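Local structure of calreticulin, putative (Trypanosoma cruzi, 5HCF) at residues P111-G115 with S116-V120. The protein is a putative calreticulin, probably a lectin-like chaperone whose legume lectin-fold globular domain binds carbohydrate and peptide. Residues are numbered along the deposited sequence; the frame is centred on the assembly and turned at random.
Sequences PDRCG and SQNRV
Gln117 and Cys114 close a beta hairpin with a two-residue loop, and their pairing illustrates how a type II' turn reverses a strand within the antiparallel beta sandwich of a legume lectin fold, here between strands 107-114 and 117-126 of its seven-stranded sheet. Gly115 and Ser116 fill the corners; the positive phi of Gly115 (69°) suits glycine. Below the turn the backbone is gripped twice: Cys114 N reaches Gln117 O at 3.0 Å in a fairly straight bond, whereas Gln117 N returns to Cys114 O at 3.3 Å from above the carbonyl plane, a longer and more bent link. Beyond the non-hydrogen-bonded pair Arg113-Asn118, Asp112 and Arg119 exchange a second set of bonds, with Arg119 N running almost straight (171°) to Asp112 O. Asp112, Cys114, Gln117 and Arg119 share one face, where OD2 of Asp112 binds NE2 of His121 and the sulfur of Cys114 is tied to Cys83 on the adjoining strand. Arg113 and Asn118 face the other way; ND2 of Asn118 bonds to OE1 of Glu141, and its OD1 takes the backbone N of Phe139. Gln117 O also receives a CA-H contact from Arg113. With CG of Gln117 anti to the backbone N (chi1 -178°), the extended chain brings OE1 to 4.4 Å from CB of Cys114; separately, the tight turn sets CB of Gln117 3.2 Å from Cys114 O.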
# COMPACT_ATOMS: atom_id res chain seq x y z
N PRO A 111 5.32 -1.99 1.73
CA PRO A 111 6.70 -2.42 1.98
C PRO A 111 7.38 -2.98 0.74
O PRO A 111 6.73 -3.60 -0.10
CB PRO A 111 6.53 -3.50 3.05
CG PRO A 111 5.17 -4.06 2.79
CD PRO A 111 4.34 -2.87 2.40
N ASP A 112 8.69 -2.77 0.64
CA ASP A 112 9.47 -3.29 -0.47
C ASP A 112 10.88 -3.58 0.02
O ASP A 112 11.49 -2.76 0.70
CB ASP A 112 9.49 -2.32 -1.65
CG ASP A 112 10.12 -2.92 -2.90
OD1 ASP A 112 10.29 -4.16 -2.96
OD2 ASP A 112 10.44 -2.15 -3.83
N ARG A 113 11.40 -4.75 -0.31
CA ARG A 113 12.73 -5.14 0.15
C ARG A 113 13.47 -6.01 -0.86
O ARG A 113 12.87 -6.86 -1.54
CB ARG A 113 12.62 -5.87 1.49
CG ARG A 113 13.92 -6.48 2.00
CD ARG A 113 13.77 -7.98 2.21
NE ARG A 113 12.93 -8.31 3.36
CZ ARG A 113 13.39 -8.82 4.51
NH1 ARG A 113 14.69 -9.06 4.66
NH2 ARG A 113 12.55 -9.09 5.49
N CYS A 114 14.77 -5.80 -0.95
CA CYS A 114 15.64 -6.59 -1.81
C CYS A 114 17.07 -6.46 -1.31
O CYS A 114 17.70 -5.42 -1.47
CB CYS A 114 15.53 -6.14 -3.27
SG CYS A 114 16.14 -7.34 -4.47
N GLY A 115 17.59 -7.52 -0.69
CA GLY A 115 18.90 -7.48 -0.08
C GLY A 115 18.89 -6.59 1.15
O GLY A 115 17.97 -6.65 1.97
N SER A 116 19.92 -5.75 1.28
CA SER A 116 20.03 -4.85 2.42
C SER A 116 19.18 -3.60 2.21
O SER A 116 19.17 -2.68 3.03
CB SER A 116 21.49 -4.48 2.67
OG SER A 116 22.05 -3.89 1.51
N GLN A 117 18.46 -3.58 1.10
CA GLN A 117 17.58 -2.48 0.75
C GLN A 117 16.17 -2.71 1.31
O GLN A 117 15.57 -3.77 1.10
CB GLN A 117 17.54 -2.33 -0.78
CG GLN A 117 16.68 -1.20 -1.29
CD GLN A 117 16.58 -1.20 -2.80
OE1 GLN A 117 15.62 -1.71 -3.37
NE2 GLN A 117 17.59 -0.63 -3.46
N ASN A 118 15.63 -1.71 2.01
CA ASN A 118 14.35 -1.84 2.70
C ASN A 118 13.69 -0.48 2.92
O ASN A 118 14.28 0.41 3.53
CB ASN A 118 14.55 -2.56 4.05
CG ASN A 118 13.26 -2.73 4.85
OD1 ASN A 118 12.43 -1.82 4.96
ND2 ASN A 118 13.08 -3.92 5.42
N ARG A 119 12.46 -0.33 2.44
CA ARG A 119 11.71 0.90 2.67
C ARG A 119 10.21 0.70 2.48
O ARG A 119 9.77 -0.27 1.86
CB ARG A 119 12.19 2.01 1.74
CG ARG A 119 11.62 1.93 0.33
CD ARG A 119 12.00 3.15 -0.48
NE ARG A 119 11.46 4.37 0.12
CZ ARG A 119 11.53 5.57 -0.44
NH1 ARG A 119 12.10 5.74 -1.63
NH2 ARG A 119 11.01 6.62 0.19
N VAL A 120 9.43 1.63 3.02
CA VAL A 120 8.00 1.68 2.75
C VAL A 120 7.75 2.70 1.64
O VAL A 120 8.07 3.87 1.79
CB VAL A 120 7.19 2.05 4.00
CG1 VAL A 120 5.70 2.09 3.68
CG2 VAL A 120 7.49 1.08 5.15